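6-O-methylguanine DNA methyltransferase (PDB 2B6C) is of unknown function but is probably a DNA alkylation repair protein with an all-helical fold. Local coordinates at residues G115-F129 with L147-L159. Residues are numbered along the deposited sequence; the frame is centred on the assembly and turned at random.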
loop_
_atom_site.group_PDB
_atom_site.type_symbol
_atom_site.label_atom_id
_atom_site.label_comp_id
_atom_site.label_asym_id
_atom_site.label_seq_id
_atom_site.Cartn_x
_atom_site.Cartn_y
_atom_site.Cartn_z
ATOM N N GLY B 115 13.644 7.066 1.011
ATOM C CA GLY B 115 13.134 7.669 -0.220
ATOM C C GLY B 115 11.654 7.398 -0.373
ATOM O O GLY B 115 10.910 8.265 -0.834
ATOM N N SER B 116 11.221 6.186 -0.012
ATOM C CA SER B 116 9.789 5.856 -0.074
ATOM C C SER B 116 8.967 6.679 0.897
ATOM O O SER B 116 7.856 7.081 0.547
ATOM C CB SER B 116 9.498 4.382 0.200
ATOM O OG SER B 116 10.315 3.659 -0.676
ATOM N N TRP B 117 9.498 6.865 2.111
ATOM C CA TRP B 117 8.817 7.613 3.148
ATOM C C TRP B 117 8.666 9.071 2.745
ATOM O O TRP B 117 7.593 9.672 2.900
ATOM C CB TRP B 117 9.521 7.476 4.498
ATOM C CG TRP B 117 8.648 7.990 5.622
ATOM C CD1 TRP B 117 7.701 7.295 6.317
ATOM C CD2 TRP B 117 8.620 9.335 6.137
ATOM N NE1 TRP B 117 7.100 8.112 7.241
ATOM C CE2 TRP B 117 7.646 9.370 7.153
ATOM C CE3 TRP B 117 9.338 10.511 5.834
ATOM C CZ2 TRP B 117 7.350 10.550 7.888
ATOM C CZ3 TRP B 117 9.044 11.690 6.562
ATOM C CH2 TRP B 117 8.054 11.692 7.571
ATOM N N VAL B 118 9.755 9.638 2.235
ATOM C CA VAL B 118 9.749 10.987 1.685
ATOM C C VAL B 118 8.799 11.089 0.459
ATOM O O VAL B 118 8.045 12.028 0.363
ATOM C CB VAL B 118 11.213 11.432 1.351
ATOM C CG1 VAL B 118 11.234 12.539 0.376
ATOM C CG2 VAL B 118 11.963 11.822 2.623
ATOM N N ALA B 119 8.820 10.122 -0.464
ATOM C CA ALA B 119 7.819 10.121 -1.566
ATOM C C ALA B 119 6.382 10.206 -1.002
ATOM O O ALA B 119 5.517 10.891 -1.563
ATOM C CB ALA B 119 7.974 8.897 -2.437
ATOM N N LEU B 120 6.139 9.526 0.123
ATOM C CA LEU B 120 4.831 9.603 0.790
ATOM C C LEU B 120 4.582 10.901 1.576
ATOM O O LEU B 120 3.444 11.217 1.875
ATOM C CB LEU B 120 4.633 8.390 1.711
ATOM C CG LEU B 120 4.606 7.029 0.991
ATOM C CD1 LEU B 120 4.792 5.883 1.995
ATOM C CD2 LEU B 120 3.290 6.871 0.215
ATOM N N HIS B 121 5.636 11.636 1.934
ATOM C CA HIS B 121 5.537 12.806 2.837
ATOM C C HIS B 121 6.518 13.883 2.356
ATOM O O HIS B 121 7.522 14.196 3.040
ATOM C CB HIS B 121 5.919 12.418 4.275
ATOM C CG HIS B 121 5.160 11.245 4.822
ATOM N ND1 HIS B 121 3.957 11.379 5.492
ATOM C CD2 HIS B 121 5.438 9.920 4.810
ATOM C CE1 HIS B 121 3.525 10.186 5.863
ATOM N NE2 HIS B 121 4.413 9.284 5.475
ATOM N N LEU B 122 6.226 14.427 1.181
ATOM C CA LEU B 122 7.134 15.245 0.393
ATOM C C LEU B 122 7.497 16.558 1.050
ATOM O O LEU B 122 8.577 17.093 0.802
ATOM C CB LEU B 122 6.528 15.533 -0.984
ATOM C CG LEU B 122 6.767 14.470 -2.061
ATOM C CD1 LEU B 122 5.777 14.686 -3.236
ATOM C CD2 LEU B 122 8.227 14.499 -2.545
ATOM N N THR B 123 6.594 17.081 1.873
ATOM C CA THR B 123 6.889 18.254 2.679
ATOM C C THR B 123 8.000 18.006 3.719
ATOM O O THR B 123 8.638 18.970 4.167
ATOM C CB THR B 123 5.613 18.837 3.366
ATOM O OG1 THR B 123 5.059 17.871 4.279
ATOM C CG2 THR B 123 4.558 19.221 2.305
ATOM N N GLU B 124 8.231 16.738 4.086
ATOM C CA GLU B 124 9.325 16.384 5.011
ATOM C C GLU B 124 10.653 16.057 4.338
ATOM O O GLU B 124 11.584 15.617 5.012
ATOM C CB GLU B 124 8.945 15.205 5.904
ATOM C CG GLU B 124 7.736 15.439 6.781
ATOM C CD GLU B 124 7.944 16.495 7.834
ATOM O OE1 GLU B 124 6.939 16.843 8.462
ATOM O OE2 GLU B 124 9.089 16.969 8.056
ATOM N N LEU B 125 10.728 16.201 3.019
ATOM C CA LEU B 125 11.964 15.933 2.269
ATOM C C LEU B 125 13.147 16.730 2.851
ATOM O O LEU B 125 14.200 16.142 3.154
ATOM C CB LEU B 125 11.796 16.216 0.763
ATOM C CG LEU B 125 12.945 15.956 -0.240
ATOM C CD1 LEU B 125 12.399 15.902 -1.652
ATOM C CD2 LEU B 125 14.080 16.967 -0.179
ATOM N N PRO B 126 12.990 18.071 3.012
ATOM C CA PRO B 126 14.106 18.807 3.639
ATOM C C PRO B 126 14.533 18.322 5.026
ATOM O O PRO B 126 15.732 18.322 5.340
ATOM C CB PRO B 126 13.554 20.257 3.721
ATOM C CG PRO B 126 12.646 20.323 2.539
ATOM C CD PRO B 126 11.917 19.017 2.628
ATOM N N THR B 127 13.568 17.901 5.831
ATOM C CA THR B 127 13.823 17.388 7.169
ATOM C C THR B 127 14.612 16.070 7.148
ATOM O O THR B 127 15.587 15.915 7.882
ATOM C CB THR B 127 12.490 17.191 7.923
ATOM O OG1 THR B 127 11.748 18.428 7.895
ATOM C CG2 THR B 127 12.729 16.808 9.363
ATOM N N ILE B 128 14.196 15.128 6.302
ATOM C CA ILE B 128 14.899 13.862 6.166
ATOM C C ILE B 128 16.276 14.052 5.520
ATOM O O ILE B 128 17.271 13.530 5.999
ATOM C CB ILE B 128 14.081 12.811 5.403
ATOM C CG1 ILE B 128 12.722 12.567 6.105
ATOM C CG2 ILE B 128 14.910 11.500 5.254
ATOM C CD1 ILE B 128 12.781 12.341 7.662
ATOM N N PHE B 129 16.332 14.815 4.438
ATOM C CA PHE B 129 17.615 15.203 3.884
ATOM C C PHE B 129 18.602 15.758 4.942
ATOM O O PHE B 129 19.743 15.343 4.964
ATOM C CB PHE B 129 17.439 16.147 2.695
ATOM C CG PHE B 129 18.755 16.577 2.059
ATOM C CD1 PHE B 129 19.430 17.705 2.530
ATOM C CD2 PHE B 129 19.303 15.843 1.020
ATOM C CE1 PHE B 129 20.650 18.090 1.963
ATOM C CE2 PHE B 129 20.518 16.224 0.420
ATOM C CZ PHE B 129 21.199 17.354 0.906
ATOM N N LEU B 147 18.957 10.085 -1.709
ATOM C CA LEU B 147 17.595 10.154 -1.158
ATOM C C LEU B 147 16.547 10.342 -2.255
ATOM O O LEU B 147 15.434 9.805 -2.167
ATOM C CB LEU B 147 17.479 11.289 -0.125
ATOM C CG LEU B 147 16.147 11.444 0.630
ATOM C CD1 LEU B 147 15.762 10.144 1.369
ATOM C CD2 LEU B 147 16.211 12.634 1.578
ATOM N N GLN B 148 16.926 11.069 -3.310
ATOM C CA GLN B 148 15.957 11.531 -4.301
ATOM C C GLN B 148 15.975 10.773 -5.640
ATOM O O GLN B 148 15.331 11.208 -6.585
ATOM C CB GLN B 148 16.179 13.021 -4.537
ATOM C CG GLN B 148 16.375 13.812 -3.222
ATOM C CD GLN B 148 16.221 15.284 -3.435
ATOM O OE1 GLN B 148 15.108 15.773 -3.669
ATOM N NE2 GLN B 148 17.330 15.998 -3.427
ATOM N N LEU B 149 16.668 9.626 -5.694
ATOM C CA LEU B 149 16.882 8.866 -6.947
ATOM C C LEU B 149 15.593 8.524 -7.651
ATOM O O LEU B 149 15.554 8.424 -8.878
ATOM C CB LEU B 149 17.624 7.548 -6.690
ATOM C CG LEU B 149 19.101 7.610 -6.312
ATOM C CD1 LEU B 149 19.735 6.205 -6.226
ATOM C CD2 LEU B 149 19.882 8.482 -7.256
HETATM N N MSE B 150 14.541 8.301 -6.866
HETATM C CA MSE B 150 13.266 7.936 -7.446
HETATM C C MSE B 150 12.269 9.094 -7.463
HETATM O O MSE B 150 11.126 8.879 -7.787
HETATM C CB MSE B 150 12.680 6.701 -6.732
HETATM C CG MSE B 150 13.588 5.447 -6.825
HETATM SE SE MSE B 150 14.035 4.986 -8.671
HETATM C CE MSE B 150 15.886 4.709 -8.520
ATOM N N LEU B 151 12.694 10.311 -7.125
ATOM C CA LEU B 151 11.741 11.428 -7.000
ATOM C C LEU B 151 11.377 12.169 -8.297
ATOM O O LEU B 151 10.366 12.906 -8.345
ATOM C CB LEU B 151 12.199 12.429 -5.930
ATOM C CG LEU B 151 12.096 11.846 -4.517
ATOM C CD1 LEU B 151 12.490 12.857 -3.456
ATOM C CD2 LEU B 151 10.710 11.249 -4.249
ATOM N N LYS B 152 12.202 11.984 -9.331
ATOM C CA LYS B 152 11.945 12.572 -10.647
ATOM C C LYS B 152 11.704 14.076 -10.582
ATOM O O LYS B 152 12.584 14.817 -10.153
ATOM C CB LYS B 152 10.798 11.841 -11.349
ATOM C CG LYS B 152 11.102 10.374 -11.587
ATOM C CD LYS B 152 9.924 9.682 -12.139
ATOM C CE LYS B 152 10.212 8.201 -12.321
ATOM N NZ LYS B 152 8.918 7.464 -12.537
ATOM N N GLU B 153 10.510 14.514 -10.983
ATOM C CA GLU B 153 10.202 15.941 -11.054
ATOM C C GLU B 153 9.988 16.538 -9.643
ATOM O O GLU B 153 10.022 17.754 -9.465
ATOM C CB GLU B 153 9.000 16.179 -11.988
ATOM C CG GLU B 153 9.198 15.698 -13.458
ATOM C CD GLU B 153 8.754 14.242 -13.737
ATOM O OE1 GLU B 153 8.906 13.774 -14.884
ATOM O OE2 GLU B 153 8.240 13.564 -12.828
ATOM N N LYS B 154 9.803 15.667 -8.644
ATOM C CA LYS B 154 9.647 16.075 -7.234
ATOM C C LYS B 154 11.001 16.319 -6.540
ATOM O O LYS B 154 11.049 16.734 -5.387
ATOM C CB LYS B 154 8.816 15.033 -6.446
ATOM C CG LYS B 154 7.349 14.841 -6.933
ATOM C CD LYS B 154 6.774 13.483 -6.427
ATOM C CE LYS B 154 5.465 13.044 -7.144
ATOM N NZ LYS B 154 4.169 13.314 -6.394
ATOM N N THR B 155 12.094 16.048 -7.246
ATOM C CA THR B 155 13.455 16.280 -6.735
ATOM C C THR B 155 13.664 17.744 -6.343
ATOM O O THR B 155 13.253 18.665 -7.074
ATOM C CB THR B 155 14.511 15.881 -7.821
ATOM O OG1 THR B 155 14.424 14.479 -8.038
ATOM C CG2 THR B 155 15.931 16.163 -7.375
ATOM N N ASN B 156 14.310 17.945 -5.193
ATOM C CA ASN B 156 14.699 19.255 -4.727
ATOM C C ASN B 156 16.132 19.487 -5.180
ATOM O O ASN B 156 17.067 18.860 -4.676
ATOM C CB ASN B 156 14.589 19.330 -3.195
ATOM C CG ASN B 156 14.964 20.698 -2.632
ATOM O OD1 ASN B 156 16.014 21.266 -2.959
ATOM N ND2 ASN B 156 14.120 21.206 -1.728
ATOM N N GLN B 157 16.277 20.419 -6.130
ATOM C CA GLN B 157 17.516 20.667 -6.857
ATOM C C GLN B 157 18.591 21.211 -5.971
ATOM O O GLN B 157 19.746 20.811 -6.072
ATOM C CB GLN B 157 17.274 21.672 -8.009
ATOM C CG GLN B 157 16.558 21.050 -9.187
ATOM C CD GLN B 157 16.091 22.069 -10.222
ATOM O OE1 GLN B 157 15.608 21.693 -11.295
ATOM N NE2 GLN B 157 16.268 23.352 -9.928
ATOM N N ASP B 158 18.198 22.149 -5.116
ATOM C CA ASP B 158 19.114 22.840 -4.226
ATOM C C ASP B 158 19.763 21.897 -3.231
ATOM O O ASP B 158 20.925 22.026 -2.920
ATOM C CB ASP B 158 18.351 23.942 -3.488
ATOM C CG ASP B 158 17.853 25.018 -4.426
ATOM O OD1 ASP B 158 18.611 25.390 -5.358
ATOM O OD2 ASP B 158 16.719 25.495 -4.220
ATOM N N LEU B 159 18.972 20.958 -2.723
ATOM C CA LEU B 159 19.486 20.002 -1.750
ATOM C C LEU B 159 20.424 19.014 -2.432
ATOM O O LEU B 159 21.498 18.718 -1.913
ATOM C CB LEU B 159 18.349 19.310 -0.989
ATOM C CG LEU B 159 17.461 20.237 -0.135
ATOM C CD1 LEU B 159 16.432 19.419 0.653
ATOM C CD2 LEU B 159 18.265 21.110 0.810
HETATM O O HOH W 1 5.397 11.112 -4.278
#
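The loop 147-156 and the first turn of helix 157-166 run along the helical hairpin 115-129, with the CA atoms of Gly-115 and Leu-147 5.2 Å apart at one end and those of Leu-125 and Asn-156 8.2 Å apart at the other. Leu-147 holds CG anti to its backbone N (chi1 -176°), which sends the side chain into the angle between the two helices: CD1 lies against Gly-115 and Val-118, while CD2 meets Ile-128 and the backbone of Phe-129. Leu-125 occupies the middle of the contact. In the conformer described, its CD1 faces Leu-151 CD1 tip to tip at 3.5 Å, and its CD2 slides past Leu-159 CD1, 3.5 Å away. Leu-151 CD1 also meets Val-118 CG1, the two side chains crossing at about a right angle, and its CD2 lies against Ala-119 CB. At the far end, Leu-159 CB sits over the centre of the Phe-129 ring, 3.8 Å from the centroid, in a CH-pi contact, and Lys-162 and Ala-163 of the same helix touch that ring too. On the outer side, the aliphatic part of Lys-154 crosses Leu-122, and a water donates to Ala-119 O. Gln-148 ties the two ends of the loop together: OE1, 3.4 Å from Leu-125 CD1, receives Asn-156 N almost straight (174°), and NE2 donates to Asn-156 O. Asn-156 OD1 in turn N-caps helix 157-166 by accepting from Leu-159 N. The contact thus joins the loop and the start of helix 157-166 to the end of helix 104-120 and the start of helix 125-132, a stacking of successive helices consistent with the HEAT-like alpha-solenoid of AlkD relatives.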